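Local coordinates for invasion protein INVA (Salmonella enterica, PDB 2X49) that helps Salmonella invade the cells of the intestinal epithelium as an inner-membrane protein of the type III secretion export apparatus, at residues 239-242 and 243-247; 254-258 and 259-263; 292-296 and 297-301. All coordinates share one frame; numbering follows the deposited sequence.

All three contacts lie in the carboxy-terminal domain of InvA, the part that belongs to the cytoplasmic side of the export apparatus, and they follow one another along the chain. Interactions 1 and 3, with centres about 9 Å apart, are turns where neighbouring strands of one parallel sheet, 236-240 and 291-294, lead into helices 243-252 and 299-306. The carboxylate of Glu246 ties the two turns together. Interaction 2 is the hairpin of strands 253-255 and 260-262, directly after helix 243-252. Its centre is about 21 Å from that of interaction 1 and about 16 Å from that of interaction 3, whose Phe301 packs against Thr260 and Leu262. The hairpin thus borders the sheet-and-helix region formed around the other two.

Interaction 1. Residues 239-242 and 243-247; sequences VMVS and AEVED
Ser242 stands at the N-cap of helix 243-252 and caps its first turn with its side chain. Its OG accepts a hydrogen bond from Val245 N at 3.3 Å, nearly straight at 160°, which is the capping bond. The first torsion, 69°, sets OG between the serine's own backbone N and carbonyl carbon and turns the hydroxyl toward this N-H. The backbone of the same residue starts the helical ladder: Glu246 N donates to Ser242 O at 3.0 Å. Beside the cap, the chain of Glu244 folds back at chi2, which brings OE1 alongside Ser242 CB, 3.6 Å away.

On the apolar side of the turn, one methyl of Val241 meets two partners. Val241 carries CG1 anti to its backbone N (chi1 -177°), where it touches Val245 CG1 at 3.7 Å and, at the same distance of 3.7 Å, Glu246 CG. The two valines cross at about a right angle, whereas the glutamate stem passes Val241 at a slant and runs on, extended, to its carboxylate. There OE1 is held by Arg250 in a salt bridge and by Ser295 OG, and OE2 by Thr294 OG1; the serine hydroxyl of the cap likewise bonds to Ile333 O.

This is a strand-to-helix turn at the end of strand 236-240, an inner strand of a parallel sheet, and Val245 goes on to pack against Leu272 and Leu275 of helix 266-280. The stem of the buried Glu246 thus runs past an apolar methyl while its carboxylate is taken up by an arginine and two hydroxyls, surroundings that would favour the ionised form.

Interaction 2. Residues 254-258 and 259-263; sequences RQTSG and STFLS
The hydroxyl of Thr256 is gripped from two directions across the loop: OG1 donates to Ser259 O at 2.6 Å and accepts from Gly258 N at 2.8 Å. The second bond, to the N-H two residues on, makes an ST turn. The first approaches Ser259 O from the side, with a C=O...OG1 angle of 130° and the donor tilted 18° from the carbonyl plane; Thr256 N adds a weak bond to the same oxygen. The first torsion places OG1 between the backbone N and the carbonyl carbon of Thr256, turned in toward the loop. A water spans the other side of the turn, donating to Gly258 O and bonding to Thr260 OG1 at 2.9 Å.

The loop closes a beta hairpin of strands 253-255 and 260-262. Arg254 and Phe261 form its antiparallel hydrogen-bonded pair, with Arg254 N to Phe261 O at 2.8 Å and Phe261 N to Arg254 O at 3.0 Å.

On the face of this pair the Phe261 ring spreads beneath the start of the arginine side chain. Arg254 CB stands over one ring face, 4.3 Å from the centroid and 16° off the normal, in a CH-pi contact displaced toward the rim. Thr256 CG2 reaches the same ring obliquely, 3.4 Å from CE2. On the other face Gln255 and Thr260 lie side by side and point the same way, with Gln255 CG 3.7 Å from Thr260 OG1. Thr260 and Leu262 also press on Phe301 of helix 299-306, while Ser259 OG bonds to Asp210.

Interaction 3. Residues 292-296 and 297-301; sequences LLTSV and DVRRF
Arg299 begins its course against Thr294. Its CB lies 3.8 Å from Thr294 CG2, and CG stays beside the same methyl at 4.1 Å. With CG anti to the backbone N (chi1 -168°) the chain sets out past the threonine, then bends at chi2 and chi3 and carries the guanidinium away from the turn. In that group NE makes a salt bridge to Glu216, and NH1 makes another to Glu187 and a hydrogen bond to Val315 O.

Both branches of Thr294 touch the turn. Its CG2 presses on Arg299 CA at 3.5 Å, while OG1, hydrogen-bonded to Glu246, makes a tight contact with Val298 CG2 at 3.1 Å, the two side chains crossing at about a right angle. Ser295 O receives Val298 N at 3.2 Å, from well above the carbonyl plane, and a weak, bent bond from Arg299 N. Asp297 OD1 comes within 3.3 Å of Ser295 CB, its OD2 being paired with Arg250. One water donates to Val296 O and accepts from Arg300 N and NH1, tying the guanidinium edge to the turn.

The segments form the first connection of a beta-alpha-beta unit, in which strand 291-294, paired in the parallel sheet with strands 236-240 and 314-317, passes into helix 299-306, while Arg300 packs on helix 211-221.

Interaction 1. Residues 239-242 and 243-247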
loop_
_atom_site.group_PDB
_atom_site.type_symbol
_atom_site.label_atom_id
_atom_site.label_comp_id
_atom_site.label_asym_id
_atom_site.label_seq_id
_atom_site.Cartn_x
_atom_site.Cartn_y
_atom_site.Cartn_z
ATOM N N VAL A 239 -4.190 -14.109 0.322
ATOM C CA VAL A 239 -4.720 -14.923 -0.779
ATOM C C VAL A 239 -3.535 -15.522 -1.534
ATOM O O VAL A 239 -2.573 -14.857 -1.862
ATOM C CB VAL A 239 -5.587 -14.061 -1.714
ATOM C CG1 VAL A 239 -5.985 -14.840 -2.980
ATOM C CG2 VAL A 239 -6.829 -13.510 -0.971
ATOM N N MET A 240 -3.592 -16.811 -1.808
ATOM C CA MET A 240 -2.465 -17.488 -2.475
ATOM C C MET A 240 -2.775 -17.596 -3.943
ATOM O O MET A 240 -3.895 -17.845 -4.319
ATOM C CB MET A 240 -2.267 -18.868 -1.864
ATOM C CG MET A 240 -1.088 -19.667 -2.427
ATOM S SD MET A 240 -0.301 -20.558 -1.082
ATOM C CE MET A 240 0.181 -19.114 -0.143
ATOM N N VAL A 241 -1.773 -17.385 -4.756
ATOM C CA VAL A 241 -1.872 -17.634 -6.208
ATOM C C VAL A 241 -1.607 -19.135 -6.446
ATOM O O VAL A 241 -0.644 -19.704 -5.974
ATOM C CB VAL A 241 -0.870 -16.768 -7.021
ATOM C CG1 VAL A 241 -1.051 -16.994 -8.512
ATOM C CG2 VAL A 241 -1.006 -15.274 -6.672
ATOM N N SER A 242 -2.481 -19.742 -7.215
ATOM C CA SER A 242 -2.375 -21.172 -7.601
ATOM C C SER A 242 -1.234 -21.418 -8.550
ATOM O O SER A 242 -0.789 -20.556 -9.283
ATOM C CB SER A 242 -3.665 -21.683 -8.237
ATOM O OG SER A 242 -3.873 -21.100 -9.492
ATOM N N ALA A 243 -0.758 -22.637 -8.504
ATOM C CA ALA A 243 0.385 -23.031 -9.329
ATOM C C ALA A 243 -0.004 -22.874 -10.786
ATOM O O ALA A 243 0.797 -22.602 -11.667
ATOM C CB ALA A 243 0.836 -24.511 -9.015
ATOM N N GLU A 244 -1.294 -22.950 -10.998
ATOM C CA GLU A 244 -1.849 -22.871 -12.360
ATOM C C GLU A 244 -1.662 -21.497 -12.950
ATOM O O GLU A 244 -1.138 -21.322 -14.048
ATOM C CB GLU A 244 -3.326 -23.253 -12.363
ATOM C CG GLU A 244 -3.521 -24.756 -12.341
ATOM C CD GLU A 244 -3.559 -25.404 -10.934
ATOM O OE1 GLU A 244 -3.132 -24.787 -9.926
ATOM O OE2 GLU A 244 -4.031 -26.557 -10.842
ATOM N N VAL A 245 -2.065 -20.522 -12.169
ATOM C CA VAL A 245 -2.034 -19.133 -12.598
ATOM C C VAL A 245 -0.578 -18.691 -12.702
ATOM O O VAL A 245 -0.170 -17.962 -13.616
ATOM C CB VAL A 245 -2.834 -18.213 -11.642
ATOM C CG1 VAL A 245 -2.536 -16.754 -11.920
ATOM C CG2 VAL A 245 -4.329 -18.505 -11.813
ATOM N N GLU A 246 0.220 -19.164 -11.770
ATOM C CA GLU A 246 1.629 -18.768 -11.780
ATOM C C GLU A 246 2.266 -19.165 -13.088
ATOM O O GLU A 246 3.105 -18.445 -13.667
ATOM C CB GLU A 246 2.412 -19.338 -10.618
ATOM C CG GLU A 246 2.121 -18.601 -9.338
ATOM C CD GLU A 246 3.169 -18.848 -8.262
ATOM O OE1 GLU A 246 4.209 -19.482 -8.568
ATOM O OE2 GLU A 246 2.939 -18.404 -7.112
ATOM N N ASP A 247 1.825 -20.310 -13.576
ATOM C CA ASP A 247 2.442 -20.870 -14.771
ATOM C C ASP A 247 2.076 -20.103 -16.010
ATOM O O ASP A 247 2.856 -20.004 -16.920
ATOM C CB ASP A 247 2.168 -22.359 -14.948
ATOM C CG ASP A 247 3.287 -23.208 -14.391
ATOM O OD1 ASP A 247 2.980 -24.279 -13.820
ATOM O OD2 ASP A 247 4.488 -22.848 -14.566
#

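Interaction 2. Residues 254-258 and 259-263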
loop_
_atom_site.group_PDB
_atom_site.type_symbol
_atom_site.label_atom_id
_atom_site.label_comp_id
_atom_site.label_asym_id
_atom_site.label_seq_id
_atom_site.Cartn_x
_atom_site.Cartn_y
_atom_site.Cartn_z
ATOM N N ARG A 254 9.415 -13.038 -21.033
ATOM C CA ARG A 254 10.512 -12.904 -21.986
ATOM C C ARG A 254 11.708 -12.178 -21.402
ATOM O O ARG A 254 11.616 -11.051 -20.938
ATOM C CB ARG A 254 10.010 -12.138 -23.212
ATOM C CG ARG A 254 9.139 -12.954 -24.134
ATOM C CD ARG A 254 9.238 -12.493 -25.588
ATOM N NE ARG A 254 10.488 -12.904 -26.202
ATOM C CZ ARG A 254 10.627 -13.752 -27.226
ATOM N NH1 ARG A 254 9.587 -14.278 -27.852
ATOM N NH2 ARG A 254 11.841 -14.049 -27.631
ATOM N N GLN A 255 12.854 -12.820 -21.470
ATOM C CA GLN A 255 14.095 -12.168 -21.038
ATOM C C GLN A 255 14.811 -11.575 -22.225
ATOM O O GLN A 255 14.929 -12.199 -23.276
ATOM C CB GLN A 255 15.043 -13.130 -20.318
ATOM C CG GLN A 255 14.796 -13.211 -18.823
ATOM C CD GLN A 255 16.008 -13.731 -18.053
ATOM O OE1 GLN A 255 17.153 -13.369 -18.349
ATOM N NE2 GLN A 255 15.760 -14.579 -17.061
ATOM N N THR A 256 15.290 -10.358 -22.028
ATOM C CA THR A 256 16.114 -9.666 -23.048
ATOM C C THR A 256 17.472 -9.307 -22.516
ATOM O O THR A 256 17.863 -9.719 -21.427
ATOM C CB THR A 256 15.473 -8.360 -23.580
ATOM O OG1 THR A 256 15.685 -7.302 -22.637
ATOM C CG2 THR A 256 13.992 -8.537 -23.851
ATOM N N SER A 257 18.165 -8.510 -23.314
ATOM C CA SER A 257 19.536 -8.066 -23.016
ATOM C C SER A 257 19.455 -6.845 -22.128
ATOM O O SER A 257 20.424 -6.355 -21.559
ATOM C CB SER A 257 20.303 -7.735 -24.300
ATOM O OG SER A 257 19.493 -6.935 -25.143
ATOM N N GLY A 258 18.228 -6.394 -22.029
ATOM C CA GLY A 258 17.835 -5.284 -21.156
ATOM C C GLY A 258 16.897 -5.725 -20.049
ATOM O O GLY A 258 17.285 -6.362 -19.064
ATOM N N SER A 259 15.648 -5.351 -20.232
ATOM C CA SER A 259 14.583 -5.702 -19.285
ATOM C C SER A 259 13.971 -7.035 -19.574
ATOM O O SER A 259 14.006 -7.597 -20.671
ATOM C CB SER A 259 13.450 -4.671 -19.247
ATOM O OG SER A 259 13.727 -3.650 -18.302
ATOM N N THR A 260 13.382 -7.512 -18.509
ATOM C CA THR A 260 12.549 -8.681 -18.543
ATOM C C THR A 260 11.124 -8.176 -18.548
ATOM O O THR A 260 10.736 -7.323 -17.733
ATOM C CB THR A 260 12.816 -9.561 -17.312
ATOM O OG1 THR A 260 14.195 -9.925 -17.288
ATOM C CG2 THR A 260 11.973 -10.802 -17.351
ATOM N N PHE A 261 10.343 -8.697 -19.480
ATOM C CA PHE A 261 8.949 -8.296 -19.594
ATOM C C PHE A 261 8.016 -9.443 -19.843
ATOM O O PHE A 261 8.400 -10.526 -20.283
ATOM C CB PHE A 261 8.771 -7.184 -20.642
ATOM C CG PHE A 261 9.094 -7.590 -22.050
ATOM C CD1 PHE A 261 8.120 -8.113 -22.887
ATOM C CD2 PHE A 261 10.359 -7.392 -22.562
ATOM C CE1 PHE A 261 8.419 -8.469 -24.207
ATOM C CE2 PHE A 261 10.670 -7.743 -23.884
ATOM C CZ PHE A 261 9.685 -8.268 -24.709
ATOM N N LEU A 262 6.769 -9.152 -19.512
ATOM C CA LEU A 262 5.636 -10.058 -19.668
ATOM C C LEU A 262 4.969 -9.791 -20.988
ATOM O O LEU A 262 4.555 -8.678 -21.275
ATOM C CB LEU A 262 4.605 -9.883 -18.569
ATOM C CG LEU A 262 3.435 -10.858 -18.586
ATOM C CD1 LEU A 262 3.891 -12.301 -18.351
ATOM C CD2 LEU A 262 2.420 -10.458 -17.500
ATOM N N SER A 263 4.864 -10.849 -21.768
ATOM C CA SER A 263 4.279 -10.762 -23.126
ATOM C C SER A 263 3.165 -11.792 -23.327
ATOM O O SER A 263 3.408 -12.928 -23.704
ATOM C CB SER A 263 5.397 -10.907 -24.168
ATOM O OG SER A 263 4.917 -10.755 -25.495
HETATM O O HOH W 1 16.444 -8.131 -17.555
#

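Interaction 3. Residues 292-296 and 297-301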
loop_
_atom_site.group_PDB
_atom_site.type_symbol
_atom_site.label_atom_id
_atom_site.label_comp_id
_atom_site.label_asym_id
_atom_site.label_seq_id
_atom_site.Cartn_x
_atom_site.Cartn_y
_atom_site.Cartn_z
ATOM N N LEU A 292 -1.489 -10.634 -1.730
ATOM C CA LEU A 292 -1.433 -11.805 -2.608
ATOM C C LEU A 292 -0.028 -12.394 -2.492
ATOM O O LEU A 292 0.887 -11.675 -2.522
ATOM C CB LEU A 292 -1.712 -11.391 -4.044
ATOM C CG LEU A 292 -2.060 -12.390 -5.088
ATOM C CD1 LEU A 292 -3.180 -13.359 -4.642
ATOM C CD2 LEU A 292 -2.513 -11.512 -6.257
ATOM N N LEU A 293 0.061 -13.699 -2.313
ATOM C CA LEU A 293 1.351 -14.411 -2.136
ATOM C C LEU A 293 1.679 -15.220 -3.359
ATOM O O LEU A 293 0.882 -16.005 -3.832
ATOM C CB LEU A 293 1.276 -15.384 -0.945
ATOM C CG LEU A 293 1.000 -14.792 0.423
ATOM C CD1 LEU A 293 0.984 -15.907 1.512
ATOM C CD2 LEU A 293 2.022 -13.707 0.714
ATOM N N THR A 294 2.895 -15.040 -3.820
ATOM C CA THR A 294 3.370 -15.771 -4.989
ATOM C C THR A 294 4.855 -16.047 -4.983
ATOM O O THR A 294 5.589 -15.595 -4.137
ATOM C CB THR A 294 3.042 -15.040 -6.260
ATOM O OG1 THR A 294 3.065 -15.997 -7.330
ATOM C CG2 THR A 294 4.002 -13.914 -6.438
ATOM N N SER A 295 5.295 -16.803 -5.973
ATOM C CA SER A 295 6.731 -17.079 -6.158
ATOM C C SER A 295 7.481 -15.815 -6.535
ATOM O O SER A 295 6.942 -14.909 -7.183
ATOM C CB SER A 295 6.968 -18.149 -7.233
ATOM O OG SER A 295 6.375 -19.428 -6.925
ATOM N N VAL A 296 8.743 -15.754 -6.143
ATOM C CA VAL A 296 9.537 -14.555 -6.439
ATOM C C VAL A 296 9.648 -14.326 -7.944
ATOM O O VAL A 296 9.711 -13.215 -8.403
ATOM C CB VAL A 296 10.977 -14.547 -5.812
ATOM C CG1 VAL A 296 11.809 -15.661 -6.394
ATOM C CG2 VAL A 296 11.596 -13.189 -6.062
ATOM N N ASP A 297 9.690 -15.394 -8.716
ATOM C CA ASP A 297 9.891 -15.228 -10.177
ATOM C C ASP A 297 8.763 -14.513 -10.909
ATOM O O ASP A 297 8.973 -13.947 -11.987
ATOM C CB ASP A 297 10.357 -16.512 -10.888
ATOM C CG ASP A 297 9.341 -17.630 -10.915
ATOM O OD1 ASP A 297 8.330 -17.580 -10.209
ATOM O OD2 ASP A 297 9.607 -18.627 -11.637
ATOM N N VAL A 298 7.577 -14.520 -10.320
ATOM C CA VAL A 298 6.391 -13.959 -10.994
ATOM C C VAL A 298 5.793 -12.719 -10.274
ATOM O O VAL A 298 4.920 -11.999 -10.816
ATOM C CB VAL A 298 5.292 -15.019 -11.232
ATOM C CG1 VAL A 298 5.762 -16.080 -12.264
ATOM C CG2 VAL A 298 4.830 -15.627 -9.911
ATOM N N ARG A 299 6.254 -12.481 -9.050
ATOM C CA ARG A 299 5.668 -11.426 -8.165
ATOM C C ARG A 299 5.442 -10.074 -8.874
ATOM O O ARG A 299 4.312 -9.569 -8.933
ATOM C CB ARG A 299 6.534 -11.182 -6.904
ATOM C CG ARG A 299 5.851 -10.335 -5.801
ATOM C CD ARG A 299 6.809 -9.492 -5.040
ATOM N NE ARG A 299 7.434 -8.418 -5.801
ATOM C CZ ARG A 299 6.907 -7.232 -6.078
ATOM N NH1 ARG A 299 5.692 -6.915 -5.628
ATOM N NH2 ARG A 299 7.591 -6.357 -6.816
ATOM N N ARG A 300 6.512 -9.539 -9.456
ATOM C CA ARG A 300 6.439 -8.181 -10.000
ATOM C C ARG A 300 5.522 -8.117 -11.211
ATOM O O ARG A 300 4.890 -7.071 -11.500
ATOM C CB ARG A 300 7.827 -7.617 -10.326
ATOM C CG ARG A 300 8.582 -8.299 -11.423
ATOM C CD ARG A 300 10.049 -7.922 -11.260
ATOM N NE ARG A 300 10.893 -8.473 -12.312
ATOM C CZ ARG A 300 11.446 -9.686 -12.269
ATOM N NH1 ARG A 300 11.268 -10.464 -11.218
ATOM N NH2 ARG A 300 12.207 -10.113 -13.285
ATOM N N PHE A 301 5.431 -9.231 -11.934
ATOM C CA PHE A 301 4.605 -9.297 -13.159
ATOM C C PHE A 301 3.129 -9.382 -12.836
ATOM O O PHE A 301 2.287 -8.806 -13.534
ATOM C CB PHE A 301 5.036 -10.451 -14.071
ATOM C CG PHE A 301 6.490 -10.343 -14.455
ATOM C CD1 PHE A 301 6.904 -9.365 -15.354
ATOM C CD2 PHE A 301 7.464 -11.160 -13.857
ATOM C CE1 PHE A 301 8.266 -9.226 -15.693
ATOM C CE2 PHE A 301 8.826 -11.013 -14.194
ATOM C CZ PHE A 301 9.211 -10.053 -15.115
HETATM O O HOH W 2 9.277 -10.557 -8.998
#